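PDB 6W32: phosphatidylinositol transfer protein SFH5, which binds and transfers phosphatidylinositol between membranes, regulates phosphatidylinositol 4,5-bisphosphate at the plasma membrane, and binds heme b. Local coordinates for residues Asp127-Ala132 and Leu215-Tyr220. Numbering follows the deposited sequence.
Sequences DANKKA and LLYAKY. With HEM (protoporphyrin IX containing Fe), chain D.
N129 and K130, on the loop that links strands 118-122 and 132-136, pack on Y217, at the corner where the chain turns, and K130 also reaches Y220, on strand 216-222, in a mixed polar and aromatic contact on one side of the five-stranded sheet. Strand 179-184 runs between strands 132-136 and 216-222, so the loop reaches past it through the N129 backbone oxygen as well as side chains; the T180 hydroxyl is hydrogen-bonded to N129 O. A type II turn from D127 to K130, closed by K130 N to D127 O at 3.0 Å, shapes the loop and places N129 at its third position with positive phi (61°). The N129 CB comes up to Y217 CB at 3.8 Å and lies obliquely to the ring, while N129 O sits 3.6 Å from Y217 CB. With CG anti to the backbone nitrogen (chi1 -179°), the Y217 ring lies beside the lysine chain and turns its CD2/CE2 edge to it. A bend at chi3 (-149°) brings K130 CE to that edge, 3.9 Å from Y217 CE2, and the chain runs on, extended, to the second tyrosine: K130 NZ donates to Y220 OH over 2.8 Å, near the plane of the Y220 ring and at its edge. Y259 O accepts from the same ammonium, and the Y259 ring meets that of Y220, so the lysine ties the loop both to the strand and to the segment around Y259. Between the two tyrosines in sequence, K219 turns to the heme, where its extended chain puts NZ 2.7 Å from propionate oxygen O1D and 3.0 Å from O2A of the other propionate. This stretch of chain in the CRAL-TRIO fold thus carries tyrosines against a loop and a lysine in the heme pocket that characterises Sfh5.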
loop_
_atom_site.group_PDB
_atom_site.type_symbol
_atom_site.label_atom_id
_atom_site.label_comp_id
_atom_site.label_asym_id
_atom_site.label_seq_id
_atom_site.Cartn_x
_atom_site.Cartn_y
_atom_site.Cartn_z
ATOM N N ASP A 127 10.452 -11.017 -9.965
ATOM C CA ASP A 127 11.003 -9.881 -10.684
ATOM C C ASP A 127 11.000 -8.640 -9.792
ATOM O O ASP A 127 10.294 -8.585 -8.780
ATOM C CB ASP A 127 10.207 -9.630 -11.966
ATOM C CG ASP A 127 10.348 -10.773 -13.005
ATOM O OD1 ASP A 127 11.486 -11.188 -13.323
ATOM O OD2 ASP A 127 9.298 -11.243 -13.495
ATOM N N ALA A 128 11.807 -7.638 -10.158
ATOM C CA ALA A 128 11.960 -6.476 -9.288
ATOM C C ALA A 128 10.614 -5.832 -9.036
ATOM O O ALA A 128 9.853 -5.578 -9.973
ATOM C CB ALA A 128 12.891 -5.439 -9.888
ATOM N N ASN A 129 10.316 -5.584 -7.765
ATOM C CA ASN A 129 9.122 -4.866 -7.355
ATOM C C ASN A 129 7.874 -5.584 -7.793
ATOM O O ASN A 129 6.803 -4.974 -7.930
ATOM C CB ASN A 129 9.145 -3.430 -7.866
ATOM C CG ASN A 129 10.436 -2.728 -7.504
ATOM O OD1 ASN A 129 10.836 -2.708 -6.327
ATOM N ND2 ASN A 129 11.124 -2.183 -8.515
ATOM N N LYS A 130 8.007 -6.885 -8.014
ATOM C CA LYS A 130 6.845 -7.757 -8.120
ATOM C C LYS A 130 7.004 -8.987 -7.234
ATOM O O LYS A 130 6.383 -10.015 -7.501
ATOM C CB LYS A 130 6.591 -8.160 -9.574
ATOM C CG LYS A 130 6.443 -7.000 -10.546
ATOM C CD LYS A 130 5.669 -7.454 -11.728
ATOM C CE LYS A 130 6.100 -6.708 -12.982
ATOM N NZ LYS A 130 5.450 -7.269 -14.188
ATOM N N LYS A 131 7.830 -8.890 -6.193
ATOM C CA LYS A 131 7.979 -9.921 -5.177
ATOM C C LYS A 131 6.929 -9.827 -4.069
ATOM O O LYS A 131 6.442 -10.851 -3.588
ATOM C CB LYS A 131 9.372 -9.837 -4.561
ATOM C CG LYS A 131 10.510 -9.824 -5.561
ATOM C CD LYS A 131 11.778 -9.324 -4.870
ATOM C CE LYS A 131 13.014 -9.714 -5.641
ATOM N NZ LYS A 131 14.225 -9.413 -4.862
ATOM N N ALA A 132 6.564 -8.634 -3.631
ATOM C CA ALA A 132 5.464 -8.471 -2.684
ATOM C C ALA A 132 4.209 -8.089 -3.452
ATOM O O ALA A 132 4.189 -7.061 -4.134
ATOM C CB ALA A 132 5.791 -7.406 -1.639
ATOM N N LEU A 215 4.676 3.934 -3.636
ATOM C CA LEU A 215 4.752 2.556 -3.163
ATOM C C LEU A 215 4.193 1.523 -4.133
ATOM O O LEU A 215 4.405 0.330 -3.913
ATOM C CB LEU A 215 4.027 2.400 -1.811
ATOM C CG LEU A 215 4.764 3.168 -0.720
ATOM C CD1 LEU A 215 3.828 3.533 0.421
ATOM C CD2 LEU A 215 6.006 2.417 -0.215
ATOM N N LEU A 216 3.491 1.923 -5.184
ATOM C CA LEU A 216 2.969 0.957 -6.154
ATOM C C LEU A 216 3.917 0.880 -7.330
ATOM O O LEU A 216 4.370 1.915 -7.828
ATOM C CB LEU A 216 1.582 1.372 -6.645
ATOM C CG LEU A 216 0.734 0.400 -7.420
ATOM C CD1 LEU A 216 0.301 -0.685 -6.534
ATOM C CD2 LEU A 216 -0.492 1.093 -7.996
ATOM N N TYR A 217 4.225 -0.343 -7.777
ATOM C CA TYR A 217 4.948 -0.524 -9.048
ATOM C C TYR A 217 3.989 -0.845 -10.178
ATOM O O TYR A 217 3.944 -0.105 -11.154
ATOM C CB TYR A 217 6.027 -1.616 -8.989
ATOM C CG TYR A 217 6.768 -1.757 -10.309
ATOM C CD1 TYR A 217 7.629 -0.758 -10.766
ATOM C CD2 TYR A 217 6.596 -2.876 -11.110
ATOM C CE1 TYR A 217 8.301 -0.869 -12.003
ATOM C CE2 TYR A 217 7.248 -2.995 -12.326
ATOM C CZ TYR A 217 8.106 -1.993 -12.769
ATOM O OH TYR A 217 8.755 -2.145 -13.989
ATOM N N ALA A 218 3.204 -1.916 -10.044
ATOM C CA ALA A 218 2.209 -2.312 -11.028
ATOM C C ALA A 218 0.963 -2.803 -10.330
ATOM O O ALA A 218 1.050 -3.458 -9.286
ATOM C CB ALA A 218 2.709 -3.436 -11.924
ATOM N N LYS A 219 -0.190 -2.523 -10.930
ATOM C CA LYS A 219 -1.473 -3.022 -10.455
ATOM C C LYS A 219 -2.228 -3.673 -11.621
ATOM O O LYS A 219 -2.361 -3.075 -12.703
ATOM C CB LYS A 219 -2.266 -1.889 -9.819
ATOM C CG LYS A 219 -3.558 -2.318 -9.141
ATOM C CD LYS A 219 -3.902 -1.370 -8.000
ATOM C CE LYS A 219 -4.954 -1.939 -7.055
ATOM N NZ LYS A 219 -5.355 -0.909 -6.031
ATOM N N TYR A 220 -2.690 -4.917 -11.416
ATOM C CA TYR A 220 -3.356 -5.691 -12.457
ATOM C C TYR A 220 -4.806 -5.897 -12.063
ATOM O O TYR A 220 -5.102 -6.218 -10.910
ATOM C CB TYR A 220 -2.682 -7.060 -12.694
ATOM C CG TYR A 220 -1.233 -6.931 -13.048
ATOM C CD1 TYR A 220 -0.266 -6.964 -12.059
ATOM C CD2 TYR A 220 -0.826 -6.698 -14.364
ATOM C CE1 TYR A 220 1.067 -6.792 -12.354
ATOM C CE2 TYR A 220 0.521 -6.547 -14.679
ATOM C CZ TYR A 220 1.452 -6.593 -13.640
ATOM O OH TYR A 220 2.789 -6.440 -13.869
HETATM C CHA HEM D . -10.202 0.555 -7.239
HETATM C CHB HEM D . -13.665 -2.225 -5.425
HETATM C CHC HEM D . -15.124 -3.276 -9.913
HETATM C CHD HEM D . -11.308 -0.860 -11.743
HETATM C C1A HEM D . -11.020 -0.122 -6.373
HETATM C C2A HEM D . -10.939 0.013 -4.949
HETATM C C3A HEM D . -11.925 -0.733 -4.410
HETATM C C4A HEM D . -12.617 -1.366 -5.521
HETATM C CMA HEM D . -12.319 -0.983 -2.933
HETATM C CAA HEM D . -9.902 0.972 -4.343
HETATM C CBA HEM D . -8.692 0.385 -3.655
HETATM C CGA HEM D . -8.495 -1.081 -3.737
HETATM O O1A HEM D . -9.306 -1.733 -3.006
HETATM O O2A HEM D . -7.252 -1.367 -3.760
HETATM C C1B HEM D . -14.396 -2.703 -6.472
HETATM C C2B HEM D . -15.587 -3.496 -6.345
HETATM C C3B HEM D . -16.005 -3.794 -7.577
HETATM C C4B HEM D . -15.081 -3.191 -8.536
HETATM C CMB HEM D . -16.200 -3.897 -4.987
HETATM C CAB HEM D . -17.235 -4.652 -7.944
HETATM C CBB HEM D . -18.154 -4.226 -8.792
HETATM C C1C HEM D . -14.238 -2.747 -10.834
HETATM C C2C HEM D . -14.267 -2.840 -12.311
HETATM C C3C HEM D . -13.205 -2.164 -12.804
HETATM C C4C HEM D . -12.461 -1.624 -11.676
HETATM C CMC HEM D . -15.323 -3.595 -13.161
HETATM C CAC HEM D . -12.815 -2.003 -14.299
HETATM C CBC HEM D . -11.533 -2.123 -14.715
HETATM C C1D HEM D . -10.678 -0.206 -10.720
HETATM C C2D HEM D . -9.589 0.734 -10.838
HETATM C C3D HEM D . -9.288 1.179 -9.404
HETATM C C4D HEM D . -10.205 0.457 -8.591
HETATM C CMD HEM D . -8.859 1.213 -12.095
HETATM C CAD HEM D . -8.221 2.127 -8.843
HETATM C CBD HEM D . -7.182 1.249 -8.135
HETATM C CGD HEM D . -6.053 2.133 -7.669
HETATM O O1D HEM D . -5.158 1.623 -6.918
HETATM O O2D HEM D . -6.198 3.393 -7.833
HETATM N NA HEM D . -12.056 -0.951 -6.698
HETATM N NB HEM D . -14.116 -2.534 -7.812
HETATM N NC HEM D . -13.150 -2.004 -10.541
HETATM N ND HEM D . -11.028 -0.329 -9.363
HETATM FE FE HEM D . -12.525 -1.545 -8.603
#